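Long-range contacts in vascular protein tyrosine phosphatase 1 (Rattus norvegicus, PDB 3I36), which probably removes phosphate from phosphotyrosine residues of other proteins, as the catalytic domain of a receptor-type membrane phosphatase: residues E49-L60 and Y273-M281; A256-I264 and L296-Q307. All blocks are in the same frame, centred on the assembly; numbering follows the deposited sequence. Where two conformers were deposited one is given.

Contact 1. Residues E49-L60 and Y273-M281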
loop_
_atom_site.group_PDB
_atom_site.type_symbol
_atom_site.label_atom_id
_atom_site.label_comp_id
_atom_site.label_asym_id
_atom_site.label_seq_id
_atom_site.Cartn_x
_atom_site.Cartn_y
_atom_site.Cartn_z
ATOM N N GLU A 49 16.233 -0.049 -15.365
ATOM C CA GLU A 49 16.210 -0.036 -13.907
ATOM C C GLU A 49 15.161 -1.018 -13.435
ATOM O O GLU A 49 15.387 -1.806 -12.519
ATOM C CB GLU A 49 15.869 1.357 -13.386
ATOM C CG GLU A 49 17.004 2.330 -13.496
ATOM C CD GLU A 49 16.622 3.711 -13.011
ATOM O OE1 GLU A 49 17.346 4.664 -13.345
ATOM O OE2 GLU A 49 15.599 3.836 -12.304
ATOM N N TYR A 50 14.000 -0.961 -14.076
ATOM C CA TYR A 50 12.882 -1.773 -13.656
ATOM C C TYR A 50 13.172 -3.249 -13.911
ATOM O O TYR A 50 12.812 -4.108 -13.111
ATOM C CB TYR A 50 11.619 -1.324 -14.387
ATOM C CG TYR A 50 10.392 -1.961 -13.824
ATOM C CD1 TYR A 50 9.914 -1.598 -12.569
ATOM C CD2 TYR A 50 9.718 -2.941 -14.534
ATOM C CE1 TYR A 50 8.788 -2.198 -12.043
ATOM C CE2 TYR A 50 8.600 -3.539 -14.023
ATOM C CZ TYR A 50 8.143 -3.168 -12.775
ATOM O OH TYR A 50 7.032 -3.774 -12.283
ATOM N N GLU A 51 13.843 -3.542 -15.020
ATOM C CA GLU A 51 14.223 -4.915 -15.328
ATOM C C GLU A 51 15.215 -5.428 -14.295
ATOM O O GLU A 51 15.185 -6.597 -13.903
ATOM C CB GLU A 51 14.828 -5.006 -16.729
ATOM C CG GLU A 51 15.467 -6.353 -17.046
ATOM C CD GLU A 51 14.456 -7.484 -17.163
ATOM O OE1 GLU A 51 13.234 -7.217 -17.190
ATOM O OE2 GLU A 51 14.890 -8.651 -17.230
ATOM N N ASP A 52 16.083 -4.540 -13.834
ATOM C CA ASP A 52 17.056 -4.889 -12.793
ATOM C C ASP A 52 16.382 -5.251 -11.485
ATOM O O ASP A 52 16.938 -5.983 -10.670
ATOM C CB ASP A 52 18.006 -3.723 -12.545
ATOM C CG ASP A 52 19.114 -3.663 -13.559
ATOM O OD1 ASP A 52 19.291 -4.652 -14.304
ATOM O OD2 ASP A 52 19.804 -2.629 -13.606
ATOM N N LEU A 53 15.184 -4.721 -11.287
ATOM C CA LEU A 53 14.413 -5.021 -10.092
ATOM C C LEU A 53 13.665 -6.353 -10.204
ATOM O O LEU A 53 13.185 -6.883 -9.202
ATOM C CB LEU A 53 13.413 -3.897 -9.835
ATOM C CG LEU A 53 14.049 -2.585 -9.353
ATOM C CD1 LEU A 53 13.017 -1.482 -9.343
ATOM C CD2 LEU A 53 14.660 -2.771 -7.970
ATOM N N LYS A 54 13.587 -6.888 -11.414
ATOM C CA LYS A 54 12.656 -7.976 -11.703
ATOM C C LYS A 54 12.720 -9.140 -10.716
ATOM O O LYS A 54 11.690 -9.644 -10.258
ATOM C CB LYS A 54 12.870 -8.500 -13.130
ATOM C CG LYS A 54 11.812 -9.499 -13.568
ATOM C CD LYS A 54 11.977 -9.907 -15.039
ATOM C CE LYS A 54 13.319 -10.566 -15.285
ATOM N NZ LYS A 54 13.513 -10.924 -16.723
ATOM N N LEU A 55 13.933 -9.568 -10.395
ATOM C CA LEU A 55 14.123 -10.783 -9.608
ATOM C C LEU A 55 14.303 -10.482 -8.136
ATOM O O LEU A 55 14.502 -11.389 -7.325
ATOM C CB LEU A 55 15.332 -11.563 -10.105
ATOM C CG LEU A 55 15.321 -11.907 -11.593
ATOM C CD1 LEU A 55 16.611 -12.638 -11.961
ATOM C CD2 LEU A 55 14.123 -12.758 -11.926
ATOM N N ILE A 56 14.235 -9.212 -7.774
ATOM C CA ILE A 56 14.497 -8.885 -6.388
ATOM C C ILE A 56 13.453 -9.467 -5.445
ATOM O O ILE A 56 12.245 -9.239 -5.605
ATOM C CB ILE A 56 14.608 -7.388 -6.151
ATOM C CG1 ILE A 56 15.651 -6.778 -7.106
ATOM C CG2 ILE A 56 14.979 -7.129 -4.696
ATOM C CD1 ILE A 56 16.988 -7.498 -7.122
ATOM N N GLY A 57 13.945 -10.198 -4.448
ATOM C CA GLY A 57 13.119 -10.744 -3.387
ATOM C C GLY A 57 12.409 -12.040 -3.747
ATOM O O GLY A 57 11.860 -12.705 -2.875
ATOM N N ILE A 58 12.422 -12.424 -5.015
ATOM C CA ILE A 58 11.528 -13.518 -5.411
ATOM C C ILE A 58 11.919 -14.890 -4.867
ATOM O O ILE A 58 11.106 -15.816 -4.860
ATOM C CB ILE A 58 11.300 -13.571 -6.927
ATOM C CG1 ILE A 58 12.572 -14.022 -7.647
ATOM C CG2 ILE A 58 10.794 -12.202 -7.421
ATOM C CD1 ILE A 58 12.322 -14.475 -9.081
ATOM N N SER A 59 13.156 -15.021 -4.408
ATOM C CA SER A 59 13.579 -16.279 -3.806
ATOM C C SER A 59 13.344 -16.289 -2.295
ATOM O O SER A 59 13.736 -17.229 -1.619
ATOM C CB SER A 59 15.055 -16.569 -4.108
ATOM O OG SER A 59 15.888 -15.650 -3.442
ATOM N N LEU A 60 12.719 -15.239 -1.758
ATOM C CA LEU A 60 12.417 -15.220 -0.333
ATOM C C LEU A 60 11.307 -16.224 -0.103
ATOM O O LEU A 60 10.323 -16.223 -0.844
ATOM C CB LEU A 60 11.950 -13.844 0.118
ATOM C CG LEU A 60 13.058 -12.793 0.209
ATOM C CD1 LEU A 60 12.424 -11.412 0.301
ATOM C CD2 LEU A 60 13.911 -13.082 1.432
ATOM N N TYR A 273 14.859 3.533 -7.287
ATOM C CA TYR A 273 15.332 2.174 -7.434
ATOM C C TYR A 273 15.493 1.538 -6.054
ATOM O O TYR A 273 15.020 0.437 -5.817
ATOM C CB TYR A 273 16.653 2.153 -8.187
ATOM C CG TYR A 273 17.158 0.753 -8.425
ATOM C CD1 TYR A 273 16.835 0.071 -9.588
ATOM C CD2 TYR A 273 17.944 0.114 -7.484
ATOM C CE1 TYR A 273 17.286 -1.206 -9.810
ATOM C CE2 TYR A 273 18.406 -1.168 -7.694
ATOM C CZ TYR A 273 18.071 -1.821 -8.859
ATOM O OH TYR A 273 18.526 -3.095 -9.077
ATOM N N GLY A 274 16.157 2.249 -5.151
ATOM C CA GLY A 274 16.413 1.750 -3.809
ATOM C C GLY A 274 15.129 1.520 -3.042
ATOM O O GLY A 274 14.995 0.553 -2.292
ATOM N N ILE A 275 14.167 2.407 -3.241
ATOM C CA ILE A 275 12.888 2.236 -2.587
ATOM C C ILE A 275 12.186 0.999 -3.118
ATOM O O ILE A 275 11.747 0.156 -2.346
ATOM C CB ILE A 275 11.997 3.465 -2.780
ATOM C CG1 ILE A 275 12.561 4.613 -1.942
ATOM C CG2 ILE A 275 10.559 3.164 -2.343
ATOM C CD1 ILE A 275 12.024 5.978 -2.353
ATOM N N VAL A 276 12.083 0.879 -4.436
ATOM C CA VAL A 276 11.321 -0.232 -4.985
ATOM C C VAL A 276 12.031 -1.519 -4.641
ATOM O O VAL A 276 11.398 -2.508 -4.307
ATOM C CB VAL A 276 11.107 -0.108 -6.502
ATOM C CG1 VAL A 276 10.385 -1.355 -7.043
ATOM C CG2 VAL A 276 10.305 1.181 -6.793
ATOM N N TYR A 277 13.355 -1.494 -4.712
ATOM C CA TYR A 277 14.142 -2.651 -4.307
ATOM C C TYR A 277 13.745 -3.100 -2.902
ATOM O O TYR A 277 13.426 -4.274 -2.653
ATOM C CB TYR A 277 15.616 -2.291 -4.327
ATOM C CG TYR A 277 16.509 -3.487 -4.183
ATOM C CD1 TYR A 277 17.204 -3.988 -5.278
ATOM C CD2 TYR A 277 16.669 -4.114 -2.951
ATOM C CE1 TYR A 277 18.027 -5.086 -5.152
ATOM C CE2 TYR A 277 17.494 -5.217 -2.818
ATOM C CZ TYR A 277 18.168 -5.693 -3.926
ATOM O OH TYR A 277 18.982 -6.790 -3.809
ATOM N N ASP A 278 13.769 -2.152 -1.985
ATOM C CA ASP A 278 13.355 -2.402 -0.617
ATOM C C ASP A 278 11.929 -2.968 -0.561
ATOM O O ASP A 278 11.667 -3.954 0.120
ATOM C CB ASP A 278 13.422 -1.099 0.163
ATOM C CG ASP A 278 13.198 -1.296 1.636
ATOM O OD1 ASP A 278 13.662 -2.313 2.192
ATOM O OD2 ASP A 278 12.579 -0.406 2.232
ATOM N N LEU A 279 11.007 -2.348 -1.280
ATOM C CA LEU A 279 9.646 -2.869 -1.314
ATOM C C LEU A 279 9.630 -4.314 -1.780
ATOM O O LEU A 279 8.975 -5.155 -1.167
ATOM C CB LEU A 279 8.745 -2.009 -2.195
ATOM C CG LEU A 279 8.601 -0.563 -1.711
ATOM C CD1 LEU A 279 7.643 0.167 -2.643
ATOM C CD2 LEU A 279 8.117 -0.512 -0.266
ATOM N N ARG A 280 10.359 -4.603 -2.852
ATOM C CA ARG A 280 10.409 -5.965 -3.378
ATOM C C ARG A 280 11.009 -6.967 -2.396
ATOM O O ARG A 280 10.691 -8.150 -2.451
ATOM C CB ARG A 280 11.220 -6.024 -4.663
ATOM C CG ARG A 280 10.588 -5.296 -5.823
ATOM C CD ARG A 280 9.409 -6.061 -6.408
ATOM N NE ARG A 280 8.863 -5.233 -7.465
ATOM C CZ ARG A 280 9.362 -5.174 -8.691
ATOM N NH1 ARG A 280 10.393 -5.945 -9.028
ATOM N NH2 ARG A 280 8.828 -4.341 -9.582
ATOM N N MET A 281 11.883 -6.499 -1.517
ATOM C CA MET A 281 12.443 -7.361 -0.487
ATOM C C MET A 281 11.411 -7.650 0.591
ATOM O O MET A 281 11.659 -8.449 1.498
ATOM C CB MET A 281 13.686 -6.722 0.139
ATOM C CG MET A 281 14.892 -6.726 -0.770
ATOM S SD MET A 281 15.355 -8.416 -1.161
ATOM C CE MET A 281 15.658 -9.069 0.483
HETATM O O HOH W 1 10.665 -5.168 -11.705
HETATM O O HOH W 2 10.915 -8.700 -7.799
HETATM O O HOH W 3 9.826 -9.412 -4.556
#
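Leu53 and Tyr277 stand abreast where the segment 49-53 of helix 28-53 runs nearly parallel to the segment 273-280, the axes crossing at -22° and 10.4 Å apart, before the chain turns through Leu53-Ile56 and draws in until Gly57 CA lies 4.5 Å from Met281 CA. Leu53 is a knob in a hole made by Tyr273, Val276, Tyr277 and Arg280. Its two methyls divide the work: CD2 sits over one face of the Tyr273 ring, displaced toward the rim, while CD1 presses tightly on Val276 CG1 at 3.5 Å. Ile56 uses its branches similarly. CG2, placed anti to the backbone N (CG1 has chi1 -54°), stands 3.5 Å from the centroid of the Tyr277 ring in a CH-pi contact, and CD1 reaches Tyr277 CE1 near the rim. An alanine in place of Tyr277 would probably take away the ring that CG2 and CD1 of Ile56 lie against, opening a gap beside them. Arg280, bent at chi2 (-75°), holds its guanidinium almost perpendicular to the Tyr50 ring; water 1 joins Arg280 NH1 to Tyr50 O, 2.8 Å from each. Arg280 NE bonds to Met286 O, and Val287 O accepts from both Arg280 NH2 and Tyr50 OH, so this polar cluster ties the contact to the loop leading to Gln288, a probable substrate-binding residue. At Gly57 a side chain would run into Arg280 O. Tyr293 of helix 290-305 packs against Leu53, Tyr273 and Val276, while Ile275 and Leu279 of helix 272-280 lie against helix 249-267.

Contact 2. Residues A256-I264 and L296-Q307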
loop_
_atom_site.group_PDB
_atom_site.type_symbol
_atom_site.label_atom_id
_atom_site.label_comp_id
_atom_site.label_asym_id
_atom_site.label_seq_id
_atom_site.Cartn_x
_atom_site.Cartn_y
_atom_site.Cartn_z
ATOM N N ALA A 256 5.861 3.926 -2.383
ATOM C CA ALA A 256 7.102 4.488 -2.914
ATOM C C ALA A 256 6.992 6.000 -3.014
ATOM O O ALA A 256 7.926 6.716 -2.679
ATOM C CB ALA A 256 7.427 3.886 -4.282
ATOM N N ILE A 257 5.846 6.497 -3.468
ATOM C CA ILE A 257 5.690 7.938 -3.607
ATOM C C ILE A 257 5.838 8.591 -2.238
ATOM O O ILE A 257 6.473 9.634 -2.076
ATOM C CB ILE A 257 4.289 8.270 -4.118
ATOM C CG1 ILE A 257 4.172 7.926 -5.600
ATOM C CG2 ILE A 257 3.962 9.738 -3.874
ATOM C CD1 ILE A 257 2.732 7.992 -6.101
ATOM N N ASP A 258 5.248 7.968 -1.237
ATOM C CA ASP A 258 5.303 8.543 0.105
ATOM C C ASP A 258 6.751 8.625 0.557
ATOM O O ASP A 258 7.210 9.641 1.101
ATOM C CB ASP A 258 4.491 7.700 1.083
ATOM C CG ASP A 258 4.545 8.248 2.498
ATOM O OD1 ASP A 258 4.065 9.376 2.725
ATOM O OD2 ASP A 258 5.068 7.544 3.381
ATOM N N ARG A 259 7.473 7.542 0.324
ATOM C CA ARG A 259 8.862 7.475 0.719
ATOM C C ARG A 259 9.721 8.464 -0.051
ATOM O O ARG A 259 10.590 9.112 0.526
ATOM C CB ARG A 259 9.371 6.054 0.545
ATOM C CG ARG A 259 8.701 5.099 1.522
ATOM C CD ARG A 259 9.152 3.678 1.297
ATOM N NE ARG A 259 10.594 3.536 1.456
ATOM C CZ ARG A 259 11.223 2.367 1.527
ATOM N NH1 ARG A 259 10.526 1.239 1.481
ATOM N NH2 ARG A 259 12.545 2.327 1.646
ATOM N N LEU A 260 9.471 8.577 -1.353
ATOM C CA LEU A 260 10.211 9.505 -2.192
ATOM C C LEU A 260 10.005 10.928 -1.734
ATOM O O LEU A 260 10.933 11.730 -1.743
ATOM C CB LEU A 260 9.746 9.379 -3.635
ATOM C CG LEU A 260 10.341 8.145 -4.291
ATOM C CD1 LEU A 260 9.538 7.809 -5.526
ATOM C CD2 LEU A 260 11.814 8.419 -4.611
ATOM N N ILE A 261 8.778 11.262 -1.352
ATOM C CA ILE A 261 8.519 12.634 -0.927
ATOM C C ILE A 261 9.319 12.955 0.321
ATOM O O ILE A 261 9.942 14.016 0.415
ATOM C CB ILE A 261 7.022 12.888 -0.695
ATOM C CG1 ILE A 261 6.271 12.821 -2.041
ATOM C CG2 ILE A 261 6.811 14.220 0.015
ATOM C CD1 ILE A 261 4.739 12.790 -1.893
ATOM N N TYR A 262 9.336 12.036 1.280
ATOM C CA TYR A 262 10.148 12.282 2.468
ATOM C C TYR A 262 11.610 12.469 2.101
ATOM O O TYR A 262 12.278 13.362 2.609
ATOM C CB TYR A 262 10.049 11.130 3.434
ATOM C CG TYR A 262 8.835 11.175 4.318
ATOM C CD1 TYR A 262 8.647 12.215 5.218
ATOM C CD2 TYR A 262 7.896 10.155 4.282
ATOM C CE1 TYR A 262 7.543 12.249 6.044
ATOM C CE2 TYR A 262 6.791 10.169 5.110
ATOM C CZ TYR A 262 6.617 11.220 5.991
ATOM O OH TYR A 262 5.524 11.226 6.822
ATOM N N GLN A 263 12.097 11.599 1.228
ATOM C CA GLN A 263 13.475 11.613 0.751
ATOM C C GLN A 263 13.801 12.981 0.161
ATOM O O GLN A 263 14.813 13.600 0.465
ATOM C CB GLN A 263 13.593 10.564 -0.356
ATOM C CG GLN A 263 14.736 9.585 -0.245
ATOM C CD GLN A 263 14.550 8.397 -1.183
ATOM O OE1 GLN A 263 14.165 8.556 -2.344
ATOM N NE2 GLN A 263 14.824 7.203 -0.682
ATOM N N ILE A 264 12.924 13.426 -0.739
ATOM C CA ILE A 264 13.085 14.718 -1.391
ATOM C C ILE A 264 13.097 15.822 -0.342
ATOM O O ILE A 264 13.969 16.684 -0.334
ATOM C CB ILE A 264 11.920 14.986 -2.372
ATOM C CG1 ILE A 264 12.101 14.175 -3.655
ATOM C CG2 ILE A 264 11.815 16.483 -2.696
ATOM C CD1 ILE A 264 10.834 14.129 -4.506
ATOM N N LEU A 296 6.297 6.710 -10.981
ATOM C CA LEU A 296 6.971 7.149 -9.755
ATOM C C LEU A 296 7.971 8.206 -10.088
ATOM O O LEU A 296 8.101 9.223 -9.409
ATOM C CB LEU A 296 7.760 6.008 -9.133
ATOM C CG LEU A 296 6.969 5.041 -8.304
ATOM C CD1 LEU A 296 7.936 4.028 -7.723
ATOM C CD2 LEU A 296 6.256 5.840 -7.222
ATOM N N ASN A 297 8.715 7.944 -11.146
ATOM C CA ASN A 297 9.704 8.902 -11.554
ATOM C C ASN A 297 9.012 10.176 -11.991
ATOM O O ASN A 297 9.497 11.268 -11.722
ATOM C CB ASN A 297 10.574 8.297 -12.633
ATOM C CG ASN A 297 11.544 7.306 -12.060
ATOM O OD1 ASN A 297 11.254 6.106 -11.958
ATOM N ND2 ASN A 297 12.691 7.806 -11.635
ATOM N N GLN A 298 7.866 10.036 -12.650
ATOM C CA GLN A 298 7.090 11.220 -13.017
ATOM C C GLN A 298 6.682 11.997 -11.765
ATOM O O GLN A 298 6.729 13.235 -11.727
ATOM C CB GLN A 298 5.843 10.833 -13.810
ATOM C CG GLN A 298 5.127 12.048 -14.407
ATOM C CD GLN A 298 5.989 12.749 -15.433
ATOM O OE1 GLN A 298 6.409 12.134 -16.414
ATOM N NE2 GLN A 298 6.262 14.040 -15.213
ATOM N N CYS A 299 6.270 11.261 -10.740
ATOM C CA CYS A 299 5.908 11.871 -9.468
ATOM C C CYS A 299 7.057 12.707 -8.935
ATOM O O CYS A 299 6.880 13.875 -8.602
ATOM C CB CYS A 299 5.505 10.802 -8.452
ATOM S SG CYS A 299 3.886 10.135 -8.767
ATOM N N VAL A 300 8.238 12.104 -8.870
ATOM C CA VAL A 300 9.422 12.807 -8.415
ATOM C C VAL A 300 9.661 14.052 -9.244
ATOM O O VAL A 300 9.938 15.119 -8.705
ATOM C CB VAL A 300 10.680 11.917 -8.478
ATOM C CG1 VAL A 300 11.915 12.728 -8.134
ATOM C CG2 VAL A 300 10.531 10.735 -7.535
ATOM N N LEU A 301 9.556 13.917 -10.561
ATOM C CA LEU A 301 9.814 15.048 -11.441
ATOM C C LEU A 301 8.830 16.168 -11.150
ATOM O O LEU A 301 9.203 17.340 -11.035
ATOM C CB LEU A 301 9.717 14.619 -12.906
ATOM C CG LEU A 301 10.109 15.675 -13.930
ATOM C CD1 LEU A 301 11.589 15.982 -13.798
ATOM C CD2 LEU A 301 9.761 15.195 -15.349
ATOM N N ASP A 302 7.564 15.799 -11.022
ATOM C CA ASP A 302 6.515 16.780 -10.790
ATOM C C ASP A 302 6.678 17.468 -9.437
ATOM O O ASP A 302 6.453 18.670 -9.314
ATOM C CB ASP A 302 5.144 16.118 -10.901
ATOM C CG ASP A 302 4.857 15.631 -12.309
ATOM O OD1 ASP A 302 5.617 16.002 -13.225
ATOM O OD2 ASP A 302 3.876 14.889 -12.503
ATOM N N ILE A 303 7.077 16.702 -8.429
ATOM C CA ILE A 303 7.287 17.245 -7.098
ATOM C C ILE A 303 8.429 18.242 -7.119
ATOM O O ILE A 303 8.317 19.349 -6.599
ATOM C CB ILE A 303 7.605 16.123 -6.102
ATOM C CG1 ILE A 303 6.363 15.264 -5.895
ATOM C CG2 ILE A 303 8.123 16.702 -4.787
ATOM C CD1 ILE A 303 6.614 13.984 -5.169
ATOM N N ILE A 304 9.529 17.837 -7.737
ATOM C CA ILE A 304 10.694 18.692 -7.883
ATOM C C ILE A 304 10.354 19.963 -8.662
ATOM O O ILE A 304 10.683 21.071 -8.241
ATOM C CB ILE A 304 11.824 17.926 -8.585
ATOM C CG1 ILE A 304 12.425 16.906 -7.612
ATOM C CG2 ILE A 304 12.884 18.878 -9.098
ATOM C CD1 ILE A 304 13.332 15.885 -8.271
ATOM N N ARG A 305 9.699 19.795 -9.803
ATOM C CA ARG A 305 9.251 20.935 -10.593
ATOM C C ARG A 305 8.281 21.821 -9.823
ATOM O O ARG A 305 8.274 23.037 -10.000
ATOM C CB ARG A 305 8.578 20.468 -11.882
ATOM C CG ARG A 305 9.517 19.931 -12.935
ATOM C CD ARG A 305 8.711 19.467 -14.132
ATOM N NE ARG A 305 9.556 19.042 -15.242
ATOM C CZ ARG A 305 9.090 18.518 -16.374
ATOM N NH1 ARG A 305 7.784 18.351 -16.539
ATOM N NH2 ARG A 305 9.929 18.158 -17.339
ATOM N N ALA A 306 7.441 21.212 -8.994
ATOM C CA ALA A 306 6.443 21.973 -8.244
ATOM C C ALA A 306 7.082 22.635 -7.028
ATOM O O ALA A 306 6.416 23.339 -6.268
ATOM C CB ALA A 306 5.268 21.092 -7.831
ATOM N N GLN A 307 8.377 22.389 -6.847
ATOM C CA GLN A 307 9.171 23.138 -5.885
ATOM C C GLN A 307 9.653 24.399 -6.598
ATOM O O GLN A 307 10.820 24.503 -6.981
ATOM C CB GLN A 307 10.342 22.300 -5.360
ATOM C CG GLN A 307 9.908 21.127 -4.477
ATOM C CD GLN A 307 11.067 20.287 -3.943
ATOM O OE1 GLN A 307 12.165 20.278 -4.499
ATOM N NE2 GLN A 307 10.815 19.568 -2.856
#
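Ile264 lays its CD1 methyl between Val300 and Ile303, 3.7 Å from Ile303 CG2 and slightly farther from Val300 CG1. The pair illustrates how helices of the protein-tyrosine phosphatase fold pack beside its central sheet: helix 249-267, which follows the phosphate-binding loop containing Cys244, lies against helix 290-305, the last helix of the modelled chain. Their segments run in the same general direction, with a crossing angle of -33° and axes 10.1 Å apart, and the interface is built mainly from aliphatic side chains, with one cysteine, and without a hydrogen bond between the two segments. At its beginning Leu296 spreads its methyls over two neighbours. CD1 meets Ala256 CB at 3.5 Å, and CD2 is pressed against Ile257 CG1 at 3.4 Å, both closer than usual carbon contact. Ile257 then extends CD1 to Cys299 SG, with CD1 anti to CA (chi2 169°). One turn on, Leu260 crosses Val300 at about a right angle, its CD1 against Val300 CG2. Around this interface, Leu220 and Tyr225 of helix 218-231 meet Ile257 and Ile261, and Val270 of the short strand 269-270 touches Leu260, Ile264 and Val300. Near the end of helix 290-305 the fit is again close: the terminal methyl CD1 of Ile303 points into the flank of Ile261 and stops 3.4 Å from its CG1.

Overall arrangement
From the N terminus, helix 28-53 leads into the first half of contact 1, which waits for a partner 213 residues further on. In between, the chain builds the mixed sheet, passes Cys244 and enters helix 249-267, where contact 2 begins. Helix 272-280 then closes contact 1, and helix 290-305 closes the much shorter loop of contact 2, whose closest ends are only 32 residues apart. The two therefore cross along the chain. They also touch in space, with centres 19 Å apart: Asp278 forms a salt bridge with Arg259, and Ile275 packs on Leu260. Together they join helix 28-53, the helix following the catalytic cysteine and the two C-terminal helices to one another.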